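PDB 4B45: CELL division protein FTSZ from Haloferax volcanii, which binds GTP as a tubulin-like GTPase of the archaeal cytoskeleton and takes part in the control of cell shape. Local coordinates for residues L15-Q20 / Q45-E50; G226-E231 / R248-T253. All blocks are in the same frame, centred on the assembly; numbering follows the deposited sequence.

Contact 1 (L15-Q20 / Q45-E50); sequences LASALQ and QSLPVE
S17 and Q20, one turn apart on helix 9-26, meet the loop residues L47, P48 and V49 through van der Waals contacts. The hydroxyl of S17 lies among aliphatic carbons: S17 OG is 3.5 Å from L47 CD2 and 3.6 Å from P48 CD, with V49 CG1 hardly farther off. L47 reaches it through the end of its side chain.

The side chains of Q20 and V49 pass each other heading in opposite directions. V49 CG1 does all the touching here, 3.5 Å from Q20 OE1 and 3.6 Å from Q20 NE2. With CG anti to the backbone N (chi1 175°) and the chain extended beyond it, Q20 carries its amide out to this methyl.

The contact belongs to the nucleotide-binding half: helix 9-26 follows the first strand and begins at the GTP-binding residues Q10 to K14, and the loop leads into edge strand 50-53. Q20, L47 and V49 also rest on A34 and A36 of strand 31-38.

S17 OG hydrogen-bonds to G13 O, one turn back. This satisfies the hydroxyl within its own helix, so S17 can present its oxygen to an apolar loop; the join therefore rests on shape and dispersion, without directional bonds.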
ATOM      1  N   LEU A  15       6.042   5.298   6.279  1.00 47.42           N
ATOM      2  CA  LEU A  15       4.907   4.420   6.023  1.00 46.32           C
ATOM      3  C   LEU A  15       5.235   2.989   6.447  1.00 42.22           C
ATOM      4  O   LEU A  15       4.411   2.319   7.061  1.00 46.27           O
ATOM      5  CB  LEU A  15       4.483   4.486   4.551  1.00 45.35           C
ATOM      6  CG  LEU A  15       3.283   3.631   4.117  1.00 48.44           C
ATOM      7  CD1 LEU A  15       2.096   3.885   5.026  1.00 43.47           C
ATOM      8  CD2 LEU A  15       2.927   3.922   2.668  1.00 39.17           C
ATOM      9  N   ALA A  16       6.442   2.526   6.135  1.00 45.96           N
ATOM     10  CA  ALA A  16       6.869   1.195   6.580  1.00 49.06           C
ATOM     11  C   ALA A  16       6.843   1.038   8.104  1.00 46.94           C
ATOM     12  O   ALA A  16       6.478  -0.017   8.614  1.00 49.48           O
ATOM     13  CB  ALA A  16       8.246   0.847   6.031  1.00 51.00           C
ATOM     14  N   SER A  17       7.221   2.084   8.827  1.00 38.81           N
ATOM     15  CA  SER A  17       7.127   2.072  10.290  1.00 43.34           C
ATOM     16  C   SER A  17       5.685   1.993  10.785  1.00 47.82           C
ATOM     17  O   SER A  17       5.395   1.281  11.746  1.00 46.48           O
ATOM     18  CB  SER A  17       7.788   3.315  10.894  1.00 43.55           C
ATOM     19  OG  SER A  17       9.185   3.320  10.649  1.00 58.42           O
ATOM     20  N   ALA A  18       4.790   2.748  10.147  1.00 45.25           N
ATOM     21  CA  ALA A  18       3.390   2.781  10.566  1.00 43.06           C
ATOM     22  C   ALA A  18       2.737   1.407  10.373  1.00 42.00           C
ATOM     23  O   ALA A  18       2.035   0.915  11.250  1.00 42.59           O
ATOM     24  CB  ALA A  18       2.638   3.846   9.801  1.00 39.61           C
ATOM     25  N   LEU A  19       3.002   0.785   9.230  1.00 47.47           N
ATOM     26  CA  LEU A  19       2.494  -0.556   8.936  1.00 44.40           C
ATOM     27  C   LEU A  19       3.002  -1.582   9.948  1.00 48.76           C
ATOM     28  O   LEU A  19       2.225  -2.380  10.468  1.00 45.83           O
ATOM     29  CB  LEU A  19       2.873  -0.962   7.508  1.00 46.86           C
ATOM     30  CG  LEU A  19       2.285  -2.247   6.918  1.00 56.04           C
ATOM     31  CD1 LEU A  19       0.777  -2.296   7.131  1.00 61.69           C
ATOM     32  CD2 LEU A  19       2.610  -2.341   5.432  1.00 51.63           C
ATOM     33  N   GLN A  20       4.303  -1.556  10.245  1.00 44.50           N
ATOM     34  CA  GLN A  20       4.858  -2.490  11.217  1.00 43.58           C
ATOM     35  C   GLN A  20       4.271  -2.237  12.595  1.00 41.08           C
ATOM     36  O   GLN A  20       3.997  -3.170  13.351  1.00 43.53           O
ATOM     37  CB  GLN A  20       6.379  -2.361  11.287  1.00 51.71           C
ATOM     38  CG  GLN A  20       7.012  -3.229  12.361  1.00 60.16           C
ATOM     39  CD  GLN A  20       8.361  -2.700  12.804  1.00 72.98           C
ATOM     40  OE1 GLN A  20       9.407  -3.220  12.408  1.00 73.78           O
ATOM     41  NE2 GLN A  20       8.344  -1.656  13.631  1.00 76.01           N
ATOM     42  N   GLN A  45      17.306   8.168  11.924  1.00 49.29           N
ATOM     43  CA  GLN A  45      17.531   8.151  13.365  1.00 56.87           C
ATOM     44  C   GLN A  45      16.241   8.134  14.178  1.00 64.39           C
ATOM     45  O   GLN A  45      16.230   7.674  15.320  1.00 70.96           O
ATOM     46  CB  GLN A  45      18.442   9.309  13.788  1.00 53.37           C
ATOM     47  CG  GLN A  45      19.855   9.171  13.239  1.00 62.35           C
ATOM     48  CD  GLN A  45      20.782  10.276  13.706  1.00 73.72           C
ATOM     49  OE1 GLN A  45      20.739  11.395  13.192  1.00 76.72           O
ATOM     50  NE2 GLN A  45      21.629   9.967  14.687  1.00 73.99           N
ATOM     51  N   SER A  46      15.152   8.605  13.580  1.00 61.90           N
ATOM     52  CA  SER A  46      13.888   8.726  14.295  1.00 64.32           C
ATOM     53  C   SER A  46      13.041   7.461  14.217  1.00 67.67           C
ATOM     54  O   SER A  46      12.133   7.259  15.030  1.00 69.97           O
ATOM     55  CB  SER A  46      13.099   9.914  13.749  1.00 70.41           C
ATOM     56  OG  SER A  46      13.043   9.862  12.336  1.00 73.14           O
ATOM     57  N   LEU A  47      13.344   6.607  13.245  1.00 65.05           N
ATOM     58  CA  LEU A  47      12.544   5.413  12.994  1.00 59.17           C
ATOM     59  C   LEU A  47      12.839   4.265  13.957  1.00 57.40           C
ATOM     60  O   LEU A  47      13.985   4.060  14.357  1.00 58.38           O
ATOM     61  CB  LEU A  47      12.739   4.944  11.553  1.00 58.76           C
ATOM     62  CG  LEU A  47      12.392   5.969  10.479  1.00 51.65           C
ATOM     63  CD1 LEU A  47      12.719   5.415   9.113  1.00 46.09           C
ATOM     64  CD2 LEU A  47      10.921   6.340  10.563  1.00 53.90           C
ATOM     65  N   PRO A  48      11.795   3.510  14.329  1.00 51.02           N
ATOM     66  CA  PRO A  48      11.903   2.377  15.253  1.00 59.59           C
ATOM     67  C   PRO A  48      12.187   1.050  14.545  1.00 62.19           C
ATOM     68  O   PRO A  48      12.114   0.001  15.175  1.00 70.70           O
ATOM     69  CB  PRO A  48      10.512   2.331  15.889  1.00 55.32           C
ATOM     70  CG  PRO A  48       9.619   2.795  14.805  1.00 53.32           C
ATOM     71  CD  PRO A  48      10.387   3.835  14.031  1.00 48.75           C
ATOM     72  N   VAL A  49      12.492   1.098  13.253  1.00 55.79           N
ATOM     73  CA  VAL A  49      12.833  -0.103  12.505  1.00 48.65           C
ATOM     74  C   VAL A  49      14.337  -0.130  12.254  1.00 56.51           C
ATOM     75  O   VAL A  49      15.029   0.875  12.463  1.00 55.76           O
ATOM     76  CB  VAL A  49      12.098  -0.155  11.153  1.00 46.96           C
ATOM     77  CG1 VAL A  49      10.583  -0.059  11.365  1.00 46.31           C
ATOM     78  CG2 VAL A  49      12.593   0.967  10.237  1.00 45.26           C
ATOM     79  N   GLU A  50      14.844  -1.282  11.828  1.00 54.55           N
ATOM     80  CA  GLU A  50      16.232  -1.387  11.400  1.00 58.31           C
ATOM     81  C   GLU A  50      16.470  -0.399  10.264  1.00 51.18           C
ATOM     82  O   GLU A  50      15.627  -0.256   9.373  1.00 48.37           O
ATOM     83  CB  GLU A  50      16.545  -2.815  10.938  1.00 68.52           C
ATOM     84  CG  GLU A  50      17.936  -2.998  10.341  1.00 85.34           C
ATOM     85  CD  GLU A  50      19.051  -2.747  11.347  1.00104.17           C
ATOM     86  OE1 GLU A  50      18.854  -3.061  12.542  1.00111.49           O
ATOM     87  OE2 GLU A  50      20.128  -2.244  10.943  1.00108.24           O
TER

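Contact 2 (G226-E231 / R248-T253); sequences GYASAE and RRAVLT
The guanidinium of R249 meets strand 222-231 at its edge, where S229 O lies near its plane, while A228 CB approaches the group obliquely. R249 NH2 donates to S229 O over 2.8 Å, but the N-H...O angle of 123° makes this a weak, strongly bent bond. A228 CB sits 3.6 Å from R249 NH2 and 3.7 Å from R249 CB, so the alanine methyl is touched by both the root and the end of the arginine. The bend at chi3 (-43°) folds the chain around this methyl and brings the guanidinium back over the strand.

Beside the arginine the backbones come very near. The closest CA pair, G226 and A250, is 4.4 Å apart, and G226 CA makes a CA-H...O contact with A250 O at 3.3 Å. With no side chain at G226, the helix backbone comes directly against the strand. A250 CB rests against the strand backbone, 3.8 Å from Y227 N, and at 4.4 Å from A228 CB it adds a small apolar contact. In the last turn of the helix, R249 O accepts from both T253 N and T253 OG1.

The strand and helix segments run nearly antiparallel, at 148°, with axes 6.0 Å apart at their closest. Y227 and S229 point away from this helix: Y227 packs on helix 175-196, and S229 OG bonds to R309. Strand 309-319 pairs with strand 222-231, and its V314 also touches A250. Helix 240-252 links strand 222-231 to the parallel strand 263-272, with the antiparallel strand 309-319 between them, as the crossover of a beta-alpha-beta unit in the C-terminal domain. Its far flank meets W288 of helix 279-293 through R248, V251 and L252, holding it between sheet and helix.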
ATOM      1  N   GLY A 226      -9.361  -0.580  -1.378  1.00 40.25           N
ATOM      2  CA  GLY A 226     -10.502   0.148  -0.867  1.00 34.14           C
ATOM      3  C   GLY A 226     -10.903  -0.283   0.529  1.00 40.06           C
ATOM      4  O   GLY A 226     -10.792  -1.460   0.889  1.00 43.71           O
ATOM      5  N   TYR A 227     -11.390   0.670   1.316  1.00 40.90           N
ATOM      6  CA  TYR A 227     -11.876   0.367   2.655  1.00 40.53           C
ATOM      7  C   TYR A 227     -13.076   1.237   3.052  1.00 48.41           C
ATOM      8  O   TYR A 227     -13.109   2.446   2.774  1.00 43.19           O
ATOM      9  CB  TYR A 227     -10.743   0.508   3.668  1.00 44.19           C
ATOM     10  CG  TYR A 227     -11.157   0.290   5.106  1.00 45.95           C
ATOM     11  CD1 TYR A 227     -11.257  -0.986   5.628  1.00 45.40           C
ATOM     12  CD2 TYR A 227     -11.441   1.369   5.940  1.00 49.95           C
ATOM     13  CE1 TYR A 227     -11.635  -1.189   6.948  1.00 50.26           C
ATOM     14  CE2 TYR A 227     -11.825   1.179   7.254  1.00 45.59           C
ATOM     15  CZ  TYR A 227     -11.923  -0.104   7.751  1.00 46.70           C
ATOM     16  OH  TYR A 227     -12.291  -0.303   9.062  1.00 51.49           O
ATOM     17  N   ALA A 228     -14.074   0.609   3.672  1.00 49.54           N
ATOM     18  CA  ALA A 228     -15.174   1.335   4.315  1.00 52.09           C
ATOM     19  C   ALA A 228     -15.814   0.472   5.395  1.00 51.95           C
ATOM     20  O   ALA A 228     -15.801  -0.760   5.298  1.00 49.32           O
ATOM     21  CB  ALA A 228     -16.222   1.782   3.294  1.00 43.67           C
ATOM     22  N   SER A 229     -16.370   1.110   6.423  1.00 51.90           N
ATOM     23  CA  SER A 229     -16.967   0.368   7.536  1.00 49.05           C
ATOM     24  C   SER A 229     -18.297   0.944   8.005  1.00 51.84           C
ATOM     25  O   SER A 229     -18.656   2.077   7.688  1.00 49.53           O
ATOM     26  CB  SER A 229     -16.004   0.283   8.721  1.00 51.77           C
ATOM     27  OG  SER A 229     -15.929   1.526   9.399  1.00 52.96           O
ATOM     28  N   ALA A 230     -19.023   0.144   8.775  1.00 53.27           N
ATOM     29  CA  ALA A 230     -20.343   0.531   9.256  1.00 51.39           C
ATOM     30  C   ALA A 230     -20.619  -0.195  10.550  1.00 51.84           C
ATOM     31  O   ALA A 230     -20.091  -1.289  10.784  1.00 49.94           O
ATOM     32  CB  ALA A 230     -21.388   0.163   8.245  1.00 42.63           C
ATOM     33  N   GLU A 231     -21.456   0.400  11.387  1.00 46.77           N
ATOM     34  CA  GLU A 231     -21.865  -0.269  12.608  1.00 56.22           C
ATOM     35  C   GLU A 231     -22.577  -1.563  12.238  1.00 56.00           C
ATOM     36  O   GLU A 231     -23.315  -1.610  11.250  1.00 50.16           O
ATOM     37  CB  GLU A 231     -22.782   0.623  13.439  1.00 63.16           C
ATOM     38  CG  GLU A 231     -23.328  -0.076  14.669  1.00 79.52           C
ATOM     39  CD  GLU A 231     -24.443   0.693  15.346  1.00 94.60           C
ATOM     40  OE1 GLU A 231     -24.451   1.945  15.257  1.00 99.72           O
ATOM     41  OE2 GLU A 231     -25.311   0.039  15.968  1.00 97.68           O
ATOM     42  N   ARG A 248     -19.777  -0.947  -1.828  1.00 41.81           N
ATOM     43  CA  ARG A 248     -19.845   0.155  -2.801  1.00 50.20           C
ATOM     44  C   ARG A 248     -18.905   1.310  -2.458  1.00 46.28           C
ATOM     45  O   ARG A 248     -18.215   1.844  -3.336  1.00 42.81           O
ATOM     46  CB  ARG A 248     -21.265   0.715  -2.938  1.00 49.01           C
ATOM     47  CG  ARG A 248     -22.285  -0.244  -3.552  1.00 60.74           C
ATOM     48  CD  ARG A 248     -23.571   0.511  -3.929  1.00 70.26           C
ATOM     49  NE  ARG A 248     -24.742  -0.359  -3.945  1.00 75.50           N
ATOM     50  CZ  ARG A 248     -25.604  -0.465  -2.938  1.00 79.40           C
ATOM     51  NH1 ARG A 248     -25.433   0.257  -1.835  1.00 78.06           N
ATOM     52  NH2 ARG A 248     -26.643  -1.284  -3.038  1.00 80.81           N
ATOM     53  N   ARG A 249     -18.896   1.717  -1.194  1.00 44.41           N
ATOM     54  CA  ARG A 249     -18.051   2.836  -0.798  1.00 50.86           C
ATOM     55  C   ARG A 249     -16.580   2.492  -0.953  1.00 48.36           C
ATOM     56  O   ARG A 249     -15.805   3.316  -1.434  1.00 50.60           O
ATOM     57  CB  ARG A 249     -18.347   3.288   0.634  1.00 61.59           C
ATOM     58  CG  ARG A 249     -19.658   4.055   0.772  1.00 71.75           C
ATOM     59  CD  ARG A 249     -19.607   4.989   1.954  1.00 78.58           C
ATOM     60  NE  ARG A 249     -18.995   4.361   3.122  1.00 87.06           N
ATOM     61  CZ  ARG A 249     -19.672   3.710   4.063  1.00 93.00           C
ATOM     62  NH1 ARG A 249     -20.992   3.593   3.976  1.00 97.42           N
ATOM     63  NH2 ARG A 249     -19.027   3.174   5.093  1.00 89.28           N
ATOM     64  N   ALA A 250     -16.209   1.270  -0.563  1.00 45.26           N
ATOM     65  CA  ALA A 250     -14.824   0.815  -0.642  1.00 48.06           C
ATOM     66  C   ALA A 250     -14.311   0.897  -2.075  1.00 46.44           C
ATOM     67  O   ALA A 250     -13.183   1.324  -2.321  1.00 55.38           O
ATOM     68  CB  ALA A 250     -14.687  -0.611  -0.098  1.00 44.55           C
ATOM     69  N   VAL A 251     -15.164   0.512  -3.016  1.00 43.73           N
ATOM     70  CA  VAL A 251     -14.824   0.534  -4.438  1.00 48.81           C
ATOM     71  C   VAL A 251     -14.903   1.935  -5.056  1.00 52.12           C
ATOM     72  O   VAL A 251     -14.106   2.276  -5.918  1.00 58.49           O
ATOM     73  CB  VAL A 251     -15.751  -0.413  -5.232  1.00 49.96           C
ATOM     74  CG1 VAL A 251     -15.458  -0.339  -6.723  1.00 53.01           C
ATOM     75  CG2 VAL A 251     -15.635  -1.855  -4.705  1.00 47.23           C
ATOM     76  N   LEU A 252     -15.861   2.751  -4.619  1.00 62.42           N
ATOM     77  CA  LEU A 252     -16.104   4.043  -5.275  1.00 58.31           C
ATOM     78  C   LEU A 252     -15.497   5.263  -4.565  1.00 61.25           C
ATOM     79  O   LEU A 252     -14.915   6.128  -5.225  1.00 68.81           O
ATOM     80  CB  LEU A 252     -17.595   4.256  -5.539  1.00 48.31           C
ATOM     81  CG  LEU A 252     -18.291   3.168  -6.372  1.00 57.44           C
ATOM     82  CD1 LEU A 252     -19.802   3.337  -6.324  1.00 56.92           C
ATOM     83  CD2 LEU A 252     -17.810   3.144  -7.826  1.00 57.19           C
ATOM     84  N   THR A 253     -15.619   5.343  -3.241  1.00 60.59           N
ATOM     85  CA  THR A 253     -15.039   6.478  -2.516  1.00 63.25           C
ATOM     86  C   THR A 253     -13.826   6.147  -1.650  1.00 61.36           C
ATOM     87  O   THR A 253     -12.972   7.001  -1.429  1.00 67.91           O
ATOM     88  CB  THR A 253     -16.071   7.219  -1.620  1.00 69.99           C
ATOM     89  OG1 THR A 253     -16.423   6.412  -0.490  1.00 73.59           O
ATOM     90  CG2 THR A 253     -17.310   7.561  -2.393  1.00 69.29           C
TER

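In the fold
Contact 1 belongs to the tubulin/FtsZ GTPase domain and contact 2 to the CetZ C-terminal domain; their centres are about 28 Å apart and their nearest atoms about 12 Å, so they do not touch. Contact 1 is the one near the nucleotide: the side chain of L47 is about 8 Å from the bound GTP analogue and about 4 Å from G13, a GTP-binding residue, while contact 2 lies away from the nucleotide site. Helix 175-196 stands between the domains and carries the GTP-binding N183. L15 and A18, on the helical segment of contact 1 but outside the contact itself, touch N183, and the same helix packs on Y227 of contact 2.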